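Local coordinates for protein beta-N-acetylhexosaminidase (Microbacterium sp. HJ5, PDB 7BWG) that probably hydrolyses terminal non-reducing N-acetyl-D-hexosamine residues from N-acetyl-beta-D-hexosaminides, as a glycoside hydrolase of family 20, at residues P191-L196 with H240-A245; T200-D205 with L278-G283. All coordinates share one frame; numbering follows the deposited sequence.

Interaction 1: residues P191-L196 with H240-A245; sequences PELTAL and HAIGLA
Glu192 and Leu193 pack against Ala245 and Ile242 where the short helix 192-196 and the weakly bonded helical turn 242-245 meet at the periphery of the TIM-barrel catalytic domain of family 20. The two belong to the loops that follow neighbouring parallel strands, 172-179 and 228-233, so the contact joins two successive beta-alpha connections of the barrel by apolar packing. Ala245 is at its centre. Its methyl faces helix 192-196, resting on the carbonyl oxygen of Glu192, which also accepts the helical hydrogen bond from Leu196 N; Ala245 CB lies 3.8 Å from Leu193 CA as well.

The side chain of Glu192 runs past the same methyl. Glu192 CB lies 4.0 Å from Ala245 CB. The next carbon, Glu192 CG, sits between the backbone N and the carbonyl carbon (chi1 71°), which brings it closer to that methyl and places it 3.5 Å from Ala245 O. A bend at chi2 then takes Glu192 CD to 4.7 Å from Ala245 CB, so this acidic residue contributes its aliphatic stem to the contact, while the carboxylate lies beyond it.

On the buried side, Leu193 reaches across with one branch: CD2 meets both CA and CG1 of Ile242, the two side chains crossing obliquely. Trp183 of strand 182-183 and Phe297 of helix 292-308 touch this same pair and extend the apolar cluster into the domain. At the more exposed end, Leu196 CB approaches Ala245 CB at 4.4 Å, and Leu196 O lies 3.7 Å from both Leu244 CB and Leu244 CD1.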
# COMPACT_ATOMS: atom_id res chain seq x y z
N PRO A 191 12.83 8.76 7.47
CA PRO A 191 12.24 10.09 7.68
C PRO A 191 13.21 11.23 7.51
O PRO A 191 12.77 12.37 7.27
CB PRO A 191 11.72 10.02 9.12
CG PRO A 191 12.50 8.91 9.78
CD PRO A 191 13.24 8.12 8.73
N GLU A 192 14.52 10.99 7.62
CA GLU A 192 15.48 12.07 7.46
C GLU A 192 15.59 12.54 6.02
O GLU A 192 16.11 13.64 5.77
CB GLU A 192 16.86 11.63 7.98
CG GLU A 192 17.57 10.59 7.13
CD GLU A 192 17.05 9.19 7.33
OE1 GLU A 192 16.35 8.95 8.34
OE2 GLU A 192 17.33 8.32 6.48
N LEU A 193 15.10 11.74 5.06
CA LEU A 193 15.13 12.14 3.65
C LEU A 193 14.41 13.47 3.44
O LEU A 193 15.02 14.47 3.05
CB LEU A 193 14.52 11.04 2.78
CG LEU A 193 15.46 9.91 2.36
CD1 LEU A 193 14.68 8.73 1.81
CD2 LEU A 193 16.46 10.41 1.32
N THR A 194 13.10 13.50 3.72
CA THR A 194 12.37 14.75 3.61
C THR A 194 12.82 15.79 4.62
O THR A 194 12.53 16.97 4.46
CB THR A 194 10.87 14.51 3.77
OG1 THR A 194 10.65 13.48 4.75
CG2 THR A 194 10.26 14.10 2.45
N ALA A 195 13.53 15.37 5.67
CA ALA A 195 14.00 16.32 6.67
C ALA A 195 15.14 17.17 6.14
O ALA A 195 15.20 18.37 6.42
CB ALA A 195 14.43 15.58 7.94
N LEU A 196 16.06 16.58 5.37
CA LEU A 196 17.28 17.28 4.99
C LEU A 196 17.64 17.13 3.51
O LEU A 196 18.73 17.57 3.12
CB LEU A 196 18.46 16.81 5.85
CG LEU A 196 18.20 16.51 7.33
CD1 LEU A 196 19.35 15.72 7.91
CD2 LEU A 196 17.97 17.80 8.11
N HIS A 240 22.06 11.94 -5.51
CA HIS A 240 22.90 12.77 -4.66
C HIS A 240 22.15 13.26 -3.43
O HIS A 240 22.73 13.38 -2.34
CB HIS A 240 23.45 13.96 -5.45
CG HIS A 240 24.45 14.77 -4.70
ND1 HIS A 240 24.10 15.82 -3.88
CD2 HIS A 240 25.80 14.67 -4.62
CE1 HIS A 240 25.18 16.34 -3.34
NE2 HIS A 240 26.23 15.66 -3.77
N ALA A 241 20.85 13.54 -3.57
CA ALA A 241 20.08 14.09 -2.46
C ALA A 241 19.93 13.09 -1.32
O ALA A 241 19.77 13.48 -0.16
CB ALA A 241 18.71 14.54 -2.95
N ILE A 242 19.99 11.79 -1.63
CA ILE A 242 19.86 10.77 -0.61
C ILE A 242 21.08 10.78 0.31
O ILE A 242 20.98 10.47 1.51
CB ILE A 242 19.65 9.41 -1.31
CG1 ILE A 242 18.30 9.43 -2.03
CG2 ILE A 242 19.77 8.26 -0.32
CD1 ILE A 242 17.82 8.10 -2.52
N GLY A 243 22.25 11.13 -0.23
CA GLY A 243 23.44 11.26 0.58
C GLY A 243 23.40 12.43 1.54
O GLY A 243 24.21 12.47 2.48
N LEU A 244 22.49 13.38 1.34
CA LEU A 244 22.37 14.51 2.26
C LEU A 244 21.87 14.06 3.62
O LEU A 244 22.31 14.58 4.65
CB LEU A 244 21.43 15.56 1.68
CG LEU A 244 21.87 16.27 0.40
CD1 LEU A 244 20.87 17.37 0.05
CD2 LEU A 244 23.27 16.83 0.55
N ALA A 245 20.96 13.09 3.64
CA ALA A 245 20.29 12.65 4.86
C ALA A 245 20.79 11.31 5.38
O ALA A 245 20.96 11.15 6.59
CB ALA A 245 18.78 12.57 4.61

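Interaction 2: residues T200-D205 with L278-G283; sequences TAVGGD and LGIEVG
The backbone of Gly203 is tied to that of Leu278 where a type II beta turn, Ala201 to Gly204, meets the irregular loop 278-283 of the TIM-barrel catalytic domain. The one hydrogen bond between the segments runs from Gly203 N to Leu278 O (2.9 Å) and is nearly straight, with an angle of 163° at the hydrogen. The donor is tilted 21° from the carbonyl plane. Gly203 has the positive phi (72°) expected at the third position of such a turn, whose own closing bond, Gly204 N to Ala201 O, is weak.

Van der Waals contacts flank this link. The forked end of Leu278 spans the two ends of the turn: Leu278 CD1 lies against Gly204, 3.7 Å from Gly204 CA, while CD2 reaches Ala201 O and Thr200 CB, the Thr200 and Leu278 side chains crossing at about a right angle. Val202 CG2, anti to its own nitrogen, points at the loop 278-283 and touches Ile280 CG2 at 3.6 Å.

Polar partners outside anchor both loops: Asp205 forms a salt bridge with Arg455, and Gln181 NE2 donates to Gly279 O, the carbonyl oxygen against which Val202 CG2 also rests.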
# COMPACT_ATOMS: atom_id res chain seq x y z
N THR A 200 16.29 22.14 -1.11
CA THR A 200 16.81 22.86 -2.25
C THR A 200 16.06 22.49 -3.53
O THR A 200 15.21 21.60 -3.56
CB THR A 200 18.31 22.60 -2.42
OG1 THR A 200 18.52 21.21 -2.72
CG2 THR A 200 19.05 22.95 -1.14
N ALA A 201 16.38 23.24 -4.59
CA ALA A 201 15.99 22.92 -5.96
C ALA A 201 17.13 23.40 -6.86
O ALA A 201 18.09 24.00 -6.39
CB ALA A 201 14.65 23.56 -6.33
N VAL A 202 17.01 23.13 -8.16
CA VAL A 202 18.07 23.52 -9.08
C VAL A 202 18.11 25.04 -9.18
O VAL A 202 17.08 25.72 -9.18
CB VAL A 202 17.87 22.85 -10.45
CG1 VAL A 202 16.71 23.45 -11.20
CG2 VAL A 202 19.15 22.94 -11.27
N GLY A 203 19.33 25.59 -9.22
CA GLY A 203 19.50 27.02 -9.31
C GLY A 203 19.16 27.81 -8.06
O GLY A 203 18.85 28.99 -8.16
N GLY A 204 19.21 27.18 -6.89
CA GLY A 204 18.89 27.87 -5.66
C GLY A 204 17.43 28.26 -5.52
O GLY A 204 17.13 29.29 -4.91
N ASP A 205 16.53 27.47 -6.08
CA ASP A 205 15.11 27.74 -6.08
C ASP A 205 14.42 27.02 -4.93
O ASP A 205 15.00 26.11 -4.32
CB ASP A 205 14.50 27.31 -7.42
CG ASP A 205 14.53 28.43 -8.45
OD1 ASP A 205 13.87 29.47 -8.22
OD2 ASP A 205 15.22 28.29 -9.48
N LEU A 278 22.93 22.14 -6.81
CA LEU A 278 22.03 23.08 -7.47
C LEU A 278 22.26 23.15 -8.97
O LEU A 278 21.74 24.06 -9.62
CB LEU A 278 22.17 24.47 -6.85
CG LEU A 278 22.07 24.56 -5.32
CD1 LEU A 278 21.95 26.01 -4.87
CD2 LEU A 278 20.89 23.75 -4.80
N GLY A 279 23.02 22.21 -9.53
CA GLY A 279 23.28 22.17 -10.95
C GLY A 279 22.36 21.22 -11.69
O GLY A 279 21.43 20.64 -11.14
N ILE A 280 22.65 21.05 -12.99
CA ILE A 280 21.81 20.26 -13.88
C ILE A 280 22.53 19.05 -14.45
O ILE A 280 21.91 18.27 -15.18
CB ILE A 280 21.24 21.13 -15.02
CG1 ILE A 280 22.33 21.44 -16.05
CG2 ILE A 280 20.65 22.42 -14.48
CD1 ILE A 280 21.82 22.19 -17.26
N GLU A 281 23.81 18.87 -14.15
CA GLU A 281 24.55 17.74 -14.69
C GLU A 281 24.04 16.43 -14.09
O GLU A 281 23.59 16.38 -12.95
CB GLU A 281 26.04 17.89 -14.44
CG GLU A 281 26.59 19.26 -14.84
CD GLU A 281 27.68 19.16 -15.89
OE1 GLU A 281 28.57 20.04 -15.90
OE2 GLU A 281 27.65 18.21 -16.70
N VAL A 282 24.13 15.36 -14.88
CA VAL A 282 23.56 14.07 -14.52
C VAL A 282 24.66 13.01 -14.53
O VAL A 282 25.76 13.22 -15.04
CB VAL A 282 22.42 13.66 -15.47
CG1 VAL A 282 21.33 14.73 -15.50
CG2 VAL A 282 22.95 13.41 -16.87
N GLY A 283 24.35 11.87 -13.93
CA GLY A 283 25.24 10.72 -13.98
C GLY A 283 26.50 10.86 -13.16
O GLY A 283 27.50 10.19 -13.46

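In the fold
Both interactions join the same two excursions of the barrel, the chain after strand 172-179 and the chain after strand 228-233, and their segments alternate along the sequence with centres about 15 Å apart. Each is partly buried and lies near the periphery, away from the predicted proton donor Glu320. Interaction 1 packs two short helical segments by van der Waals contacts of side chains on each other and on backbone atoms, without hydrogen bonds between them, and its Leu193-Ile242 end runs into the domain interior. Interaction 2 pairs irregular loops, half of its touching residues are exposed, and a backbone hydrogen bond supplements the packing. Trp183, in strand 182-183, touches interaction 1, and Gln181, just before it, bonds to interaction 2.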